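Local atomic coordinates of HTH marR-type domain-containing protein (Streptococcus agalactiae serotype III, PDB entry 7DVR), a protein that senses heme and, as a MarR-type helix-turn-helix protein, probably binds DNA to regulate transcription. Residues V70-V82 against K91-A103. Sequence-based numbering, arbitrary orientation.
Sequences VKRMEKNGFIAIV and KYLYLTHLGKQKA
T96 OG1 is gripped from both segments: it donates to G77 O at 2.6 Å and accepts from G99 N at 3.0 Å, the N-cap bond of the helix that follows. A chi1 of 64° tucks OG1 in over the backbone, facing both partners, and leaves CG2 against the I79 carbonyl carbon. G77, at positive phi, closes helix 63-75 in a Schellman motif, so one threonine ties the end of one helix to the start of another. Beside it, T96 N donates almost straight (175°) to F78 O, from above the carbonyl plane. G99 CA lies only 3.3 Å from F78 O, a close CA-H...O approach. Beyond, antiparallel pairs A80-Y94 and V82-Y92 each exchange two backbone bonds. On one face, L93 forks: CD1 meets V70 CG1 at 3.6 Å, while its side chain lies beside that of I81, CD2 against CG1. On the other, V82 CB abuts the edge of the Y94 ring, and a water joins Y94 OH to V82 O. This is the beta hairpin of the winged helix-turn-helix: strand 91-95 lies between strands 50-51 and 79-83, with I52 of helix 52-59 against V70 and L93, and helix 34-44 touching F78 and L95.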
loop_
_atom_site.group_PDB
_atom_site.type_symbol
_atom_site.label_atom_id
_atom_site.label_comp_id
_atom_site.label_asym_id
_atom_site.label_seq_id
_atom_site.Cartn_x
_atom_site.Cartn_y
_atom_site.Cartn_z
ATOM N N VAL A 70 -5.112 -23.767 -11.842
ATOM C CA VAL A 70 -5.731 -24.270 -13.110
ATOM C C VAL A 70 -7.073 -24.945 -12.810
ATOM O O VAL A 70 -7.996 -24.874 -13.660
ATOM C CB VAL A 70 -4.789 -25.209 -13.885
ATOM C CG1 VAL A 70 -3.559 -24.438 -14.252
ATOM C CG2 VAL A 70 -4.470 -26.447 -13.099
ATOM N N LYS A 71 -7.230 -25.492 -11.613
ATOM C CA LYS A 71 -8.493 -26.174 -11.239
ATOM C C LYS A 71 -9.627 -25.137 -11.130
ATOM O O LYS A 71 -10.794 -25.457 -11.515
ATOM C CB LYS A 71 -8.339 -26.934 -9.923
ATOM C CG LYS A 71 -9.580 -27.739 -9.578
ATOM C CD LYS A 71 -9.384 -28.839 -8.544
ATOM C CE LYS A 71 -10.717 -29.443 -8.139
ATOM N NZ LYS A 71 -10.581 -30.411 -7.022
ATOM N N ARG A 72 -9.285 -23.959 -10.613
ATOM C CA ARG A 72 -10.207 -22.798 -10.502
ATOM C C ARG A 72 -10.454 -22.159 -11.868
ATOM O O ARG A 72 -11.537 -21.649 -12.102
ATOM C CB ARG A 72 -9.624 -21.742 -9.575
ATOM C CG ARG A 72 -10.041 -21.940 -8.130
ATOM C CD ARG A 72 -8.939 -21.428 -7.228
ATOM N NE ARG A 72 -8.533 -20.075 -7.581
ATOM C CZ ARG A 72 -7.304 -19.572 -7.456
ATOM N NH1 ARG A 72 -6.304 -20.316 -7.014
ATOM N NH2 ARG A 72 -7.079 -18.310 -7.781
ATOM N N MET A 73 -9.484 -22.177 -12.771
ATOM C CA MET A 73 -9.713 -21.680 -14.147
ATOM C C MET A 73 -10.721 -22.596 -14.837
ATOM O O MET A 73 -11.616 -22.090 -15.467
ATOM C CB MET A 73 -8.405 -21.604 -14.928
ATOM C CG MET A 73 -7.497 -20.519 -14.397
ATOM S SD MET A 73 -5.863 -20.531 -15.155
ATOM C CE MET A 73 -6.333 -19.786 -16.718
ATOM N N GLU A 74 -10.593 -23.903 -14.642
ATOM C CA GLU A 74 -11.518 -24.933 -15.167
ATOM C C GLU A 74 -12.904 -24.705 -14.553
ATOM O O GLU A 74 -13.863 -24.643 -15.333
ATOM C CB GLU A 74 -11.023 -26.354 -14.885
ATOM C CG GLU A 74 -11.887 -27.456 -15.470
ATOM C CD GLU A 74 -11.213 -28.824 -15.544
ATOM O OE1 GLU A 74 -10.689 -29.261 -14.501
ATOM O OE2 GLU A 74 -11.171 -29.463 -16.674
ATOM N N LYS A 75 -12.979 -24.595 -13.228
ATOM C CA LYS A 75 -14.245 -24.272 -12.478
ATOM C C LYS A 75 -14.939 -23.088 -13.124
ATOM O O LYS A 75 -16.147 -23.155 -13.413
ATOM C CB LYS A 75 -13.964 -23.975 -11.004
ATOM C CG LYS A 75 -14.033 -25.207 -10.106
ATOM C CD LYS A 75 -13.265 -25.114 -8.781
ATOM C CE LYS A 75 -13.331 -26.378 -7.941
ATOM N NZ LYS A 75 -14.584 -26.460 -7.140
ATOM N N ASN A 76 -14.204 -22.027 -13.382
ATOM C CA ASN A 76 -14.724 -20.854 -14.115
ATOM C C ASN A 76 -15.073 -21.095 -15.599
ATOM O O ASN A 76 -15.664 -20.129 -16.188
ATOM C CB ASN A 76 -13.732 -19.710 -13.997
ATOM C CG ASN A 76 -13.536 -19.229 -12.581
ATOM O OD1 ASN A 76 -12.446 -18.804 -12.228
ATOM N ND2 ASN A 76 -14.558 -19.327 -11.759
ATOM N N GLY A 77 -14.714 -22.247 -16.206
ATOM C CA GLY A 77 -15.034 -22.534 -17.616
ATOM C C GLY A 77 -14.126 -21.813 -18.592
ATOM O O GLY A 77 -14.457 -21.782 -19.770
ATOM N N PHE A 78 -12.954 -21.328 -18.155
ATOM C CA PHE A 78 -12.011 -20.646 -19.100
ATOM C C PHE A 78 -11.193 -21.659 -19.886
ATOM O O PHE A 78 -10.805 -21.371 -21.010
ATOM C CB PHE A 78 -11.035 -19.718 -18.385
ATOM C CG PHE A 78 -11.716 -18.687 -17.513
ATOM C CD1 PHE A 78 -13.030 -18.364 -17.751
ATOM C CD2 PHE A 78 -11.063 -18.108 -16.448
ATOM C CE1 PHE A 78 -13.703 -17.444 -16.950
ATOM C CE2 PHE A 78 -11.719 -17.155 -15.661
ATOM C CZ PHE A 78 -13.026 -16.841 -15.915
ATOM N N ILE A 79 -10.918 -22.802 -19.265
ATOM C CA ILE A 79 -10.036 -23.825 -19.880
ATOM C C ILE A 79 -10.615 -25.214 -19.710
ATOM O O ILE A 79 -11.413 -25.376 -18.809
ATOM C CB ILE A 79 -8.632 -23.771 -19.259
ATOM C CG1 ILE A 79 -8.682 -24.145 -17.778
ATOM C CG2 ILE A 79 -7.916 -22.449 -19.572
ATOM C CD1 ILE A 79 -7.264 -24.246 -17.128
ATOM N N ALA A 80 -10.146 -26.190 -20.508
ATOM C CA ALA A 80 -10.328 -27.634 -20.273
ATOM C C ALA A 80 -8.936 -28.246 -20.028
ATOM O O ALA A 80 -7.902 -27.766 -20.561
ATOM C CB ALA A 80 -10.960 -28.282 -21.470
ATOM N N ILE A 81 -8.881 -29.184 -19.101
ATOM C CA ILE A 81 -7.613 -29.819 -18.631
ATOM C C ILE A 81 -7.647 -31.210 -19.240
ATOM O O ILE A 81 -8.497 -32.000 -18.782
ATOM C CB ILE A 81 -7.505 -29.974 -17.096
ATOM C CG1 ILE A 81 -7.448 -28.658 -16.307
ATOM C CG2 ILE A 81 -6.316 -30.882 -16.755
ATOM C CD1 ILE A 81 -7.573 -28.843 -14.801
ATOM N N VAL A 82 -6.754 -31.564 -20.148
ATOM C CA VAL A 82 -6.884 -32.899 -20.791
ATOM C C VAL A 82 -5.517 -33.562 -20.745
ATOM O O VAL A 82 -4.522 -33.009 -21.212
ATOM C CB VAL A 82 -7.376 -32.768 -22.240
ATOM C CG1 VAL A 82 -7.330 -34.106 -22.954
ATOM C CG2 VAL A 82 -8.735 -32.077 -22.348
ATOM N N LYS A 91 -0.403 -32.934 -18.082
ATOM C CA LYS A 91 -1.763 -32.360 -18.188
ATOM C C LYS A 91 -1.654 -31.173 -19.102
ATOM O O LYS A 91 -0.987 -30.211 -18.696
ATOM C CB LYS A 91 -2.286 -31.829 -16.854
ATOM C CG LYS A 91 -2.537 -32.850 -15.763
ATOM C CD LYS A 91 -3.177 -34.150 -16.205
ATOM C CE LYS A 91 -2.848 -35.257 -15.228
ATOM N NZ LYS A 91 -3.311 -36.582 -15.708
ATOM N N TYR A 92 -2.428 -31.144 -20.196
ATOM C CA TYR A 92 -2.398 -29.950 -21.040
ATOM C C TYR A 92 -3.715 -29.139 -20.838
ATOM O O TYR A 92 -4.747 -29.709 -20.451
ATOM C CB TYR A 92 -2.306 -30.350 -22.496
ATOM C CG TYR A 92 -0.910 -30.703 -23.002
ATOM C CD1 TYR A 92 0.141 -29.770 -23.013
ATOM C CD2 TYR A 92 -0.683 -31.975 -23.434
ATOM C CE1 TYR A 92 1.425 -30.117 -23.413
ATOM C CE2 TYR A 92 0.616 -32.355 -23.790
ATOM C CZ TYR A 92 1.634 -31.415 -23.846
ATOM O OH TYR A 92 2.825 -31.888 -24.365
ATOM N N LEU A 93 -3.598 -27.822 -20.994
ATOM C CA LEU A 93 -4.620 -26.789 -20.828
ATOM C C LEU A 93 -5.058 -26.234 -22.188
ATOM O O LEU A 93 -4.167 -25.767 -22.968
ATOM C CB LEU A 93 -4.103 -25.640 -19.937
ATOM C CG LEU A 93 -3.288 -26.072 -18.711
ATOM C CD1 LEU A 93 -3.004 -24.978 -17.752
ATOM C CD2 LEU A 93 -4.073 -27.082 -17.947
ATOM N N TYR A 94 -6.379 -26.054 -22.384
ATOM C CA TYR A 94 -6.906 -25.508 -23.653
ATOM C C TYR A 94 -8.011 -24.541 -23.328
ATOM O O TYR A 94 -8.809 -24.810 -22.438
ATOM C CB TYR A 94 -7.509 -26.546 -24.573
ATOM C CG TYR A 94 -6.551 -27.688 -24.854
ATOM C CD1 TYR A 94 -5.546 -27.600 -25.823
ATOM C CD2 TYR A 94 -6.559 -28.795 -24.032
ATOM C CE1 TYR A 94 -4.624 -28.627 -26.011
ATOM C CE2 TYR A 94 -5.663 -29.871 -24.282
ATOM C CZ TYR A 94 -4.699 -29.780 -25.259
ATOM O OH TYR A 94 -3.852 -30.835 -25.498
ATOM N N LEU A 95 -7.907 -23.422 -23.968
ATOM C CA LEU A 95 -8.846 -22.318 -23.796
ATOM C C LEU A 95 -10.161 -22.793 -24.431
ATOM O O LEU A 95 -10.229 -23.360 -25.546
ATOM C CB LEU A 95 -8.133 -21.150 -24.491
ATOM C CG LEU A 95 -8.375 -19.709 -24.099
ATOM C CD1 LEU A 95 -8.026 -19.402 -22.640
ATOM C CD2 LEU A 95 -7.544 -18.843 -25.073
ATOM N N THR A 96 -11.243 -22.562 -23.714
ATOM C CA THR A 96 -12.623 -22.820 -24.226
ATOM C C THR A 96 -13.197 -21.612 -24.993
ATOM O O THR A 96 -12.543 -20.579 -25.091
ATOM C CB THR A 96 -13.532 -23.116 -23.039
ATOM O OG1 THR A 96 -13.598 -21.942 -22.199
ATOM C CG2 THR A 96 -13.059 -24.351 -22.335
ATOM N N HIS A 97 -14.350 -21.807 -25.664
ATOM C CA HIS A 97 -15.054 -20.714 -26.369
ATOM C C HIS A 97 -15.182 -19.548 -25.406
ATOM O O HIS A 97 -14.853 -18.429 -25.783
ATOM C CB HIS A 97 -16.454 -21.181 -26.789
ATOM C CG HIS A 97 -17.285 -20.110 -27.369
ATOM N ND1 HIS A 97 -16.955 -19.509 -28.554
ATOM C CD2 HIS A 97 -18.429 -19.546 -26.928
ATOM C CE1 HIS A 97 -17.925 -18.667 -28.913
ATOM N NE2 HIS A 97 -18.870 -18.635 -27.881
ATOM N N LEU A 98 -15.524 -19.876 -24.177
ATOM C CA LEU A 98 -15.761 -18.857 -23.115
ATOM C C LEU A 98 -14.430 -18.237 -22.703
ATOM O O LEU A 98 -14.373 -17.022 -22.507
ATOM C CB LEU A 98 -16.362 -19.490 -21.854
ATOM C CG LEU A 98 -16.578 -18.460 -20.739
ATOM C CD1 LEU A 98 -17.527 -17.356 -21.204
ATOM C CD2 LEU A 98 -17.086 -19.109 -19.468
ATOM N N GLY A 99 -13.371 -19.031 -22.706
ATOM C CA GLY A 99 -12.100 -18.525 -22.203
ATOM C C GLY A 99 -11.656 -17.582 -23.296
ATOM O O GLY A 99 -10.983 -16.650 -23.023
ATOM N N LYS A 100 -12.005 -17.851 -24.541
ATOM C CA LYS A 100 -11.548 -17.023 -25.676
ATOM C C LYS A 100 -12.303 -15.644 -25.718
ATOM O O LYS A 100 -11.706 -14.535 -25.991
ATOM C CB LYS A 100 -11.849 -17.820 -26.930
ATOM C CG LYS A 100 -10.932 -18.974 -27.237
ATOM C CD LYS A 100 -11.368 -19.779 -28.413
ATOM C CE LYS A 100 -10.429 -20.944 -28.627
ATOM N NZ LYS A 100 -10.556 -21.643 -29.919
ATOM N N GLN A 101 -13.600 -15.684 -25.578
ATOM C CA GLN A 101 -14.414 -14.459 -25.298
ATOM C C GLN A 101 -13.804 -13.634 -24.142
ATOM O O GLN A 101 -13.568 -12.366 -24.321
ATOM C CB GLN A 101 -15.836 -14.905 -24.931
ATOM C CG GLN A 101 -16.495 -15.749 -26.010
ATOM C CD GLN A 101 -17.899 -15.319 -26.330
ATOM O OE1 GLN A 101 -18.673 -15.008 -25.419
ATOM N NE2 GLN A 101 -18.229 -15.299 -27.618
ATOM N N LYS A 102 -13.605 -14.261 -22.974
ATOM C CA LYS A 102 -12.957 -13.631 -21.826
ATOM C C LYS A 102 -11.654 -13.017 -22.252
ATOM O O LYS A 102 -11.339 -11.987 -21.737
ATOM C CB LYS A 102 -12.682 -14.609 -20.700
ATOM C CG LYS A 102 -13.901 -15.101 -19.999
ATOM C CD LYS A 102 -14.653 -13.972 -19.320
ATOM C CE LYS A 102 -15.742 -14.529 -18.461
ATOM N NZ LYS A 102 -16.770 -13.481 -18.246
ATOM N N ALA A 103 -10.811 -13.709 -23.051
ATOM C CA ALA A 103 -9.522 -13.144 -23.488
ATOM C C ALA A 103 -9.707 -11.837 -24.282
ATOM O O ALA A 103 -8.915 -10.895 -24.085
ATOM C CB ALA A 103 -8.791 -14.148 -24.332
HETATM O O HOH W 1 -4.130 -33.166 -24.443
#